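Local coordinates for protein putative non-ribosomal peptide synthetase (Actinomadura parvosata subsp. kistnae, PDB 6M7L) that probably acts as the condensation-like X domain of a glycopeptide-antibiotic synthetase, recruiting cytochrome P450 enzymes to the peptide rather than forming peptide bonds, at residues T77-S82 against V86-L91; E127-A132 against R150-E155; G70-L75 against V158-R163. One frame throughout, in Å; residues are numbered along the deposited sequence.

Contact 1 of 3, residues T77-S82 against V86-L91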
loop_
_atom_site.group_PDB
_atom_site.type_symbol
_atom_site.label_atom_id
_atom_site.label_comp_id
_atom_site.label_asym_id
_atom_site.label_seq_id
_atom_site.Cartn_x
_atom_site.Cartn_y
_atom_site.Cartn_z
ATOM N N THR A 77 11.305 -23.760 6.325
ATOM C CA THR A 77 10.927 -24.708 7.361
ATOM C C THR A 77 10.322 -25.957 6.730
ATOM O O THR A 77 9.549 -25.867 5.773
ATOM C CB THR A 77 9.925 -24.074 8.332
ATOM O OG1 THR A 77 10.554 -22.990 9.027
ATOM C CG2 THR A 77 9.426 -25.090 9.345
ATOM N N ARG A 78 10.683 -27.117 7.266
ATOM C CA ARG A 78 10.141 -28.390 6.820
ATOM C C ARG A 78 9.331 -29.025 7.942
ATOM O O ARG A 78 9.531 -28.729 9.123
ATOM C CB ARG A 78 11.261 -29.331 6.371
ATOM C CG ARG A 78 10.996 -29.997 5.042
ATOM C CD ARG A 78 12.296 -30.249 4.307
ATOM N NE ARG A 78 13.330 -30.749 5.204
ATOM C CZ ARG A 78 14.421 -31.388 4.801
ATOM N NH1 ARG A 78 14.617 -31.616 3.509
ATOM N NH2 ARG A 78 15.312 -31.808 5.690
ATOM N N PHE A 79 8.405 -29.907 7.561
ATOM C CA PHE A 79 7.418 -30.461 8.489
ATOM C C PHE A 79 7.439 -31.983 8.460
ATOM O O PHE A 79 6.536 -32.618 7.898
ATOM C CB PHE A 79 6.018 -29.937 8.168
ATOM C CG PHE A 79 5.931 -28.444 8.129
ATOM C CD1 PHE A 79 6.115 -27.759 6.940
ATOM C CD2 PHE A 79 5.680 -27.724 9.284
ATOM C CE1 PHE A 79 6.043 -26.381 6.902
ATOM C CE2 PHE A 79 5.605 -26.344 9.252
ATOM C CZ PHE A 79 5.785 -25.672 8.059
ATOM N N PRO A 80 8.445 -32.603 9.069
ATOM C CA PRO A 80 8.443 -34.060 9.200
ATOM C C PRO A 80 7.644 -34.503 10.418
ATOM O O PRO A 80 7.430 -33.749 11.371
ATOM C CB PRO A 80 9.930 -34.394 9.359
ATOM C CG PRO A 80 10.479 -33.204 10.075
ATOM C CD PRO A 80 9.671 -32.005 9.629
ATOM N N GLY A 81 7.191 -35.744 10.364
ATOM C CA GLY A 81 6.413 -36.311 11.445
ATOM C C GLY A 81 5.422 -37.324 10.908
ATOM O O GLY A 81 5.613 -37.885 9.832
ATOM N N SER A 82 4.359 -37.540 11.678
ATOM C CA SER A 82 3.363 -38.546 11.339
ATOM C C SER A 82 1.996 -38.073 11.822
ATOM O O SER A 82 1.817 -36.913 12.207
ATOM C CB SER A 82 3.741 -39.905 11.939
ATOM O OG SER A 82 2.692 -40.843 11.764
ATOM N N VAL A 86 3.741 -33.639 14.426
ATOM C CA VAL A 86 4.438 -32.944 13.349
ATOM C C VAL A 86 5.421 -31.962 13.970
ATOM O O VAL A 86 5.121 -31.325 14.986
ATOM C CB VAL A 86 3.455 -32.215 12.406
ATOM C CG1 VAL A 86 4.203 -31.563 11.248
ATOM C CG2 VAL A 86 2.403 -33.178 11.886
ATOM N N ARG A 87 6.596 -31.839 13.356
ATOM C CA ARG A 87 7.685 -31.023 13.868
ATOM C C ARG A 87 8.077 -29.964 12.842
ATOM O O ARG A 87 7.981 -30.186 11.631
ATOM C CB ARG A 87 8.894 -31.906 14.224
ATOM C CG ARG A 87 10.189 -31.161 14.501
ATOM C CD ARG A 87 11.332 -32.127 14.771
ATOM N NE ARG A 87 12.613 -31.578 14.334
ATOM C CZ ARG A 87 13.256 -31.967 13.238
ATOM N NH1 ARG A 87 12.743 -32.918 12.469
ATOM N NH2 ARG A 87 14.416 -31.410 12.915
ATOM N N GLN A 88 8.509 -28.803 13.338
ATOM C CA GLN A 88 8.989 -27.710 12.495
ATOM C C GLN A 88 10.507 -27.802 12.380
ATOM O O GLN A 88 11.228 -27.491 13.333
ATOM C CB GLN A 88 8.568 -26.359 13.072
ATOM C CG GLN A 88 7.464 -25.646 12.305
ATOM C CD GLN A 88 7.051 -24.337 12.959
ATOM O OE1 GLN A 88 6.895 -23.315 12.292
ATOM N NE2 GLN A 88 6.865 -24.367 14.273
ATOM N N GLU A 89 10.995 -28.224 11.214
ATOM C CA GLU A 89 12.427 -28.339 10.949
ATOM C C GLU A 89 12.863 -27.151 10.096
ATOM O O GLU A 89 12.527 -27.075 8.909
ATOM C CB GLU A 89 12.749 -29.658 10.250
ATOM C CG GLU A 89 14.227 -29.848 9.937
ATOM C CD GLU A 89 14.476 -30.944 8.919
ATOM O OE1 GLU A 89 13.533 -31.301 8.182
ATOM O OE2 GLU A 89 15.616 -31.450 8.853
ATOM N N ILE A 90 13.622 -26.235 10.692
ATOM C CA ILE A 90 14.061 -25.024 10.006
ATOM C C ILE A 90 15.417 -25.281 9.359
ATOM O O ILE A 90 16.399 -25.576 10.048
ATOM C CB ILE A 90 14.133 -23.830 10.969
ATOM C CG1 ILE A 90 12.789 -23.613 11.663
ATOM C CG2 ILE A 90 14.547 -22.572 10.217
ATOM C CD1 ILE A 90 12.748 -22.368 12.523
ATOM N N LEU A 91 15.472 -25.156 8.038
ATOM C CA LEU A 91 16.712 -25.288 7.292
ATOM C C LEU A 91 17.410 -23.935 7.181
ATOM O O LEU A 91 16.856 -22.888 7.520
ATOM C CB LEU A 91 16.437 -25.856 5.899
ATOM C CG LEU A 91 15.536 -27.083 5.796
ATOM C CD1 LEU A 91 15.393 -27.514 4.344
ATOM C CD2 LEU A 91 16.078 -28.216 6.647
#
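Arg-78 and Glu-89 meet twice, through their backbones and again through their side chains. Arg-78 N donates to Glu-89 O at 2.5 Å and Glu-89 N returns the bond to Arg-78 O at 2.6 Å, so the backbone N-H and C=O of both residues are satisfied within this antiparallel hydrogen-bonded pair. On the sheet face they share, Glu-89 holds CG anti to its backbone N (chi1 180°) and its extended chain carries the carboxylate out alongside Arg-78. The guanidinium approaches side-on: NE reaches Glu-89 OE1 at 3.0 Å, while NH2 serves both OE1 and, at 3.2 Å, OE2 of Glu-89. The carboxylate lies near the guanidinium plane, but its own plane is turned by 39°, and both nitrogens reach OE1 from above one face of it. The Leu-91 methyls lie over one guanidinium face, CD1 toward its rim. With an alanine at Arg-78 the Glu-89 carboxylate would probably lose its charge partner, and Leu-91 the flat group it packs on. Farther along, Arg-87 N bonds Pro-80 O at 2.9 Å. Thr-77, its OG1 bonded to Glu-73 O, sets CG2 against Gln-88 CG at 3.6 Å; Gln-88 CG also meets Phe-79 CE2, with its amide nearly parallel to the phenyl ring. Weak bonds to Gln-28 and Pro-23 O serve that amide. Such paired backbone bonds typify an antiparallel beta hairpin.

Contact 2 of 3, residues E127-A132 against R150-E155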
loop_
_atom_site.group_PDB
_atom_site.type_symbol
_atom_site.label_atom_id
_atom_site.label_comp_id
_atom_site.label_asym_id
_atom_site.label_seq_id
_atom_site.Cartn_x
_atom_site.Cartn_y
_atom_site.Cartn_z
ATOM N N GLU A 127 10.241 -30.990 1.849
ATOM C CA GLU A 127 10.279 -29.851 0.944
ATOM C C GLU A 127 9.968 -28.580 1.716
ATOM O O GLU A 127 9.158 -28.587 2.648
ATOM C CB GLU A 127 9.276 -29.996 -0.204
ATOM C CG GLU A 127 9.752 -30.817 -1.382
ATOM C CD GLU A 127 8.661 -30.990 -2.419
ATOM O OE1 GLU A 127 7.544 -30.472 -2.197
ATOM O OE2 GLU A 127 8.916 -31.644 -3.452
ATOM N N VAL A 128 10.607 -27.488 1.310
ATOM C CA VAL A 128 10.258 -26.171 1.839
ATOM C C VAL A 128 8.870 -25.829 1.314
ATOM O O VAL A 128 8.491 -26.280 0.222
ATOM C CB VAL A 128 11.302 -25.107 1.462
ATOM C CG1 VAL A 128 12.658 -25.494 2.015
ATOM C CG2 VAL A 128 11.363 -24.912 -0.047
ATOM N N PRO A 129 8.080 -25.052 2.045
ATOM C CA PRO A 129 6.661 -24.907 1.695
ATOM C C PRO A 129 6.381 -23.835 0.653
ATOM O O PRO A 129 5.301 -23.234 0.664
ATOM C CB PRO A 129 6.016 -24.559 3.039
ATOM C CG PRO A 129 7.090 -23.817 3.764
ATOM C CD PRO A 129 8.408 -24.379 3.314
ATOM N N TRP A 130 7.324 -23.584 -0.252
ATOM C CA TRP A 130 7.044 -22.682 -1.360
ATOM C C TRP A 130 7.994 -22.984 -2.508
ATOM O O TRP A 130 9.023 -23.642 -2.335
ATOM C CB TRP A 130 7.135 -21.209 -0.937
ATOM C CG TRP A 130 8.514 -20.706 -0.644
ATOM C CD1 TRP A 130 9.467 -21.312 0.122
ATOM C CD2 TRP A 130 9.084 -19.470 -1.090
ATOM N NE1 TRP A 130 10.601 -20.536 0.166
ATOM C CE2 TRP A 130 10.390 -19.400 -0.568
ATOM C CE3 TRP A 130 8.617 -18.419 -1.886
ATOM C CZ2 TRP A 130 11.233 -18.317 -0.811
ATOM C CZ3 TRP A 130 9.457 -17.349 -2.132
ATOM C CH2 TRP A 130 10.749 -17.306 -1.596
ATOM N N ARG A 131 7.621 -22.499 -3.689
ATOM C CA ARG A 131 8.389 -22.728 -4.903
ATOM C C ARG A 131 8.009 -21.664 -5.923
ATOM O O ARG A 131 6.995 -20.976 -5.783
ATOM C CB ARG A 131 8.144 -24.132 -5.462
ATOM C CG ARG A 131 6.678 -24.493 -5.550
ATOM C CD ARG A 131 6.445 -25.756 -6.357
ATOM N NE ARG A 131 5.090 -25.766 -6.895
ATOM C CZ ARG A 131 4.073 -26.442 -6.375
ATOM N NH1 ARG A 131 4.249 -27.198 -5.299
ATOM N NH2 ARG A 131 2.878 -26.364 -6.941
ATOM N N ALA A 132 8.840 -21.539 -6.955
ATOM C CA ALA A 132 8.668 -20.520 -7.977
ATOM C C ALA A 132 8.779 -21.146 -9.359
ATOM O O ALA A 132 9.620 -22.019 -9.590
ATOM C CB ALA A 132 9.705 -19.400 -7.826
ATOM N N ARG A 150 -0.333 -23.103 2.463
ATOM C CA ARG A 150 -0.975 -22.316 3.512
ATOM C C ARG A 150 -0.525 -22.713 4.912
ATOM O O ARG A 150 -0.938 -22.068 5.882
ATOM C CB ARG A 150 -2.496 -22.421 3.398
ATOM C CG ARG A 150 -3.051 -21.928 2.071
ATOM C CD ARG A 150 -4.573 -21.924 2.066
ATOM N NE ARG A 150 -5.104 -20.580 1.860
ATOM C CZ ARG A 150 -5.407 -20.070 0.671
ATOM N NH1 ARG A 150 -5.881 -18.835 0.578
ATOM N NH2 ARG A 150 -5.239 -20.796 -0.425
ATOM N N ILE A 151 0.305 -23.754 5.040
ATOM C CA ILE A 151 0.942 -24.053 6.315
ATOM C C ILE A 151 2.006 -23.017 6.644
ATOM O O ILE A 151 2.425 -22.901 7.800
ATOM C CB ILE A 151 1.547 -25.471 6.286
ATOM C CG1 ILE A 151 1.837 -25.974 7.701
ATOM C CG2 ILE A 151 2.819 -25.492 5.453
ATOM C CD1 ILE A 151 2.396 -27.380 7.742
ATOM N N ALA A 152 2.446 -22.246 5.648
ATOM C CA ALA A 152 3.496 -21.260 5.829
ATOM C C ALA A 152 3.085 -19.842 5.480
ATOM O O ALA A 152 3.762 -18.905 5.914
ATOM C CB ALA A 152 4.724 -21.624 4.984
ATOM N N ALA A 153 2.011 -19.653 4.719
ATOM C CA ALA A 153 1.662 -18.336 4.209
ATOM C C ALA A 153 0.150 -18.200 4.150
ATOM O O ALA A 153 -0.539 -19.111 3.680
ATOM C CB ALA A 153 2.274 -18.112 2.822
ATOM N N ASP A 154 -0.363 -17.069 4.628
ATOM C CA ASP A 154 -1.782 -16.769 4.542
ATOM C C ASP A 154 -2.028 -15.826 3.363
ATOM O O ASP A 154 -1.145 -15.595 2.530
ATOM C CB ASP A 154 -2.288 -16.195 5.871
ATOM C CG ASP A 154 -1.589 -14.903 6.271
ATOM O OD1 ASP A 154 -0.683 -14.445 5.543
ATOM O OD2 ASP A 154 -1.951 -14.340 7.328
ATOM N N GLU A 155 -3.243 -15.277 3.281
ATOM C CA GLU A 155 -3.564 -14.359 2.193
ATOM C C GLU A 155 -2.678 -13.119 2.250
ATOM O O GLU A 155 -2.101 -12.705 1.237
ATOM C CB GLU A 155 -5.042 -13.970 2.249
ATOM C CG GLU A 155 -5.624 -13.532 0.908
ATOM C CD GLU A 155 -6.894 -12.707 1.054
ATOM O OE1 GLU A 155 -6.790 -11.506 1.379
ATOM O OE2 GLU A 155 -7.996 -13.261 0.847
#
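Pro-129 presses its ring against Ala-152 and Ile-151, in the loop that carries the degenerate condensation-domain signature. The canonical HHxxxDG sequence reads HRIAADE here, running from His-149, which ends strand 141-149, to Glu-155 at the start of helix 155-172. The C-gamma-endo proline points its CB and CG at the loop: CG reaches the Ala-152 methyl, CB, at 3.4 Å, and the same methyl lies 3.8 Å from Pro-129 CB. Ile-151 has CG1 anti to its backbone nitrogen (chi1 -163°), which puts CG2, wedged between that nitrogen and the carbonyl carbon, beside the proline. The isoleucine side chain also touches Met-31 and Trp-32 of helix 26-34. No hydrogen bond joins the two segments, and the touching surface is wholly apolar and buried. At the far end of the loop, Asp-154 caps the start of helix 155-172 and pairs through OD1 with Arg-301, consistent with a structural role for this aspartate as in related condensation domains. The looser touch of the proline is with the isoleucine branch, Pro-129 CB lying 4.1 Å from Ile-151 CG2.

Contact 3 of 3, residues G70-L75 against V158-R163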
loop_
_atom_site.group_PDB
_atom_site.type_symbol
_atom_site.label_atom_id
_atom_site.label_comp_id
_atom_site.label_asym_id
_atom_site.label_seq_id
_atom_site.Cartn_x
_atom_site.Cartn_y
_atom_site.Cartn_z
ATOM N N GLY A 70 15.678 -16.773 3.296
ATOM C CA GLY A 70 16.541 -16.474 4.425
ATOM C C GLY A 70 15.921 -15.488 5.393
ATOM O O GLY A 70 16.173 -15.553 6.599
ATOM N N ARG A 71 15.094 -14.573 4.885
ATOM C CA ARG A 71 14.479 -13.564 5.740
ATOM C C ARG A 71 13.373 -14.161 6.601
ATOM O O ARG A 71 13.209 -13.780 7.765
ATOM C CB ARG A 71 13.943 -12.420 4.878
ATOM C CG ARG A 71 13.100 -11.396 5.613
ATOM C CD ARG A 71 12.788 -10.225 4.693
ATOM N NE ARG A 71 11.879 -9.258 5.299
ATOM C CZ ARG A 71 12.266 -8.249 6.072
ATOM N NH1 ARG A 71 11.364 -7.419 6.578
ATOM N NH2 ARG A 71 13.551 -8.079 6.351
ATOM N N HIS A 72 12.601 -15.096 6.047
ATOM C CA HIS A 72 11.499 -15.741 6.753
ATOM C C HIS A 72 11.859 -17.205 6.967
ATOM O O HIS A 72 11.850 -17.994 6.017
ATOM C CB HIS A 72 10.193 -15.615 5.971
ATOM C CG HIS A 72 9.815 -14.204 5.646
ATOM N ND1 HIS A 72 8.992 -13.449 6.453
ATOM C CD2 HIS A 72 10.141 -13.414 4.595
ATOM C CE1 HIS A 72 8.831 -12.253 5.916
ATOM N NE2 HIS A 72 9.516 -12.205 4.789
ATOM N N GLU A 73 12.170 -17.567 8.216
ATOM C CA GLU A 73 12.515 -18.952 8.525
ATOM C C GLU A 73 11.425 -19.920 8.083
ATOM O O GLU A 73 11.729 -21.039 7.652
ATOM C CB GLU A 73 12.774 -19.112 10.023
ATOM C CG GLU A 73 14.064 -18.482 10.513
ATOM C CD GLU A 73 14.186 -18.509 12.025
ATOM O OE1 GLU A 73 13.146 -18.640 12.707
ATOM O OE2 GLU A 73 15.322 -18.402 12.532
ATOM N N ILE A 74 10.159 -19.506 8.168
ATOM C CA ILE A 74 9.060 -20.416 7.864
ATOM C C ILE A 74 9.095 -20.855 6.404
ATOM O O ILE A 74 8.648 -21.959 6.071
ATOM C CB ILE A 74 7.714 -19.763 8.234
ATOM C CG1 ILE A 74 6.580 -20.777 8.105
ATOM C CG2 ILE A 74 7.450 -18.530 7.374
ATOM C CD1 ILE A 74 5.305 -20.308 8.720
ATOM N N LEU A 75 9.635 -20.019 5.515
ATOM C CA LEU A 75 9.731 -20.410 4.114
ATOM C C LEU A 75 10.824 -21.443 3.876
ATOM O O LEU A 75 10.788 -22.139 2.856
ATOM C CB LEU A 75 9.964 -19.181 3.235
ATOM C CG LEU A 75 8.788 -18.207 3.143
ATOM C CD1 LEU A 75 9.077 -17.121 2.122
ATOM C CD2 LEU A 75 7.503 -18.942 2.799
ATOM N N VAL A 158 1.036 -13.098 0.874
ATOM C CA VAL A 158 1.348 -12.957 -0.546
ATOM C C VAL A 158 1.888 -11.563 -0.826
ATOM O O VAL A 158 2.891 -11.393 -1.529
ATOM C CB VAL A 158 0.108 -13.266 -1.403
ATOM C CG1 VAL A 158 0.342 -12.857 -2.847
ATOM C CG2 VAL A 158 -0.226 -14.742 -1.318
ATOM N N ASP A 159 1.229 -10.544 -0.268
ATOM C CA ASP A 159 1.724 -9.177 -0.381
ATOM C C ASP A 159 3.117 -9.048 0.224
ATOM O O ASP A 159 4.018 -8.458 -0.383
ATOM C CB ASP A 159 0.743 -8.219 0.297
ATOM C CG ASP A 159 1.235 -6.790 0.309
ATOM O OD1 ASP A 159 1.597 -6.272 -0.767
ATOM O OD2 ASP A 159 1.250 -6.180 1.397
ATOM N N VAL A 160 3.311 -9.606 1.422
ATOM C CA VAL A 160 4.626 -9.588 2.057
ATOM C C VAL A 160 5.643 -10.335 1.203
ATOM O O VAL A 160 6.793 -9.902 1.058
ATOM C CB VAL A 160 4.537 -10.179 3.476
ATOM C CG1 VAL A 160 5.926 -10.345 4.078
ATOM C CG2 VAL A 160 3.666 -9.297 4.359
ATOM N N LEU A 161 5.231 -11.466 0.624
ATOM C CA LEU A 161 6.114 -12.234 -0.248
ATOM C C LEU A 161 6.633 -11.376 -1.395
ATOM O O LEU A 161 7.846 -11.275 -1.615
ATOM C CB LEU A 161 5.366 -13.453 -0.790
ATOM C CG LEU A 161 6.033 -14.826 -0.737
ATOM C CD1 LEU A 161 7.511 -14.712 -1.057
ATOM C CD2 LEU A 161 5.809 -15.486 0.616
ATOM N N VAL A 162 5.720 -10.743 -2.135
ATOM C CA VAL A 162 6.104 -9.993 -3.328
ATOM C C VAL A 162 6.925 -8.764 -2.955
ATOM O O VAL A 162 7.930 -8.450 -3.605
ATOM C CB VAL A 162 4.851 -9.613 -4.137
ATOM C CG1 VAL A 162 5.241 -8.845 -5.386
ATOM C CG2 VAL A 162 4.054 -10.860 -4.494
ATOM N N ARG A 163 6.513 -8.048 -1.906
ATOM C CA ARG A 163 7.248 -6.858 -1.492
ATOM C C ARG A 163 8.673 -7.204 -1.072
ATOM O O ARG A 163 9.625 -6.508 -1.446
ATOM C CB ARG A 163 6.503 -6.154 -0.359
ATOM C CG ARG A 163 5.449 -5.155 -0.828
ATOM C CD ARG A 163 4.433 -4.897 0.268
ATOM N NE ARG A 163 5.023 -5.070 1.592
ATOM C CZ ARG A 163 4.335 -5.399 2.680
ATOM N NH1 ARG A 163 3.026 -5.593 2.605
ATOM N NH2 ARG A 163 4.955 -5.538 3.844
#
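His-72 and Leu-75 both hold CG anti to their carbonyl carbons (chi1 -56° and -68°), and this directs the imidazole and the isobutyl group at the helix opposite. There Val-160 meets the imidazole with one methyl: CE1 of His-72 lies 3.9 Å from Val-160 CG1, and NE2 of the same ring is 4.1 Å from that methyl. The two side chains approach at a slant. The ring is held in turn by a hydrogen bond between its NE2 atom and Asp-164 OD2, a carboxylate that also forms a salt bridge with Arg-71 NE. In the condensation-domain fold, the contact fastens the end of helix 58-71, and the short 3-10 turn after it, to helix 155-172, which follows the signature loop and packs Val-158 and Val-162 on strand 45-53. The second touch is between leucines, meeting tip to tip, with Leu-75 CD1 at 4.0 Å from Leu-161 CD2. Although its CB does not aim at the turn, the end of the Leu-161 side chain nevertheless comes nearer. Both leucines also lean on Val-68 and on the Trp-130 indole. A backbone bond closes the turn, Leu-75 N donating to His-72 O at 3.0 Å.

The three contacts adjoin one another, with contact 2 touching both others: its centre is about 9 Å from that of contact 3 and 13 Å from that of contact 1, whereas the centres of contacts 1 and 3 are about 18 Å apart. Phe-79 of the hairpin packs its CD2 on Ile-151 CD1 at 3.6 Å, which ties contact 1 to the loop of the altered signature motif. Pro-129 CD sits 3.1 Å from Thr-77 O and, on the contact 3 side, 3.3 Å from Leu-75 O. Helix 155-172 leads directly out of that loop, so the 158-163 half of contact 3 follows the motif in the chain, while 70-75 runs on into the hairpin of contact 1.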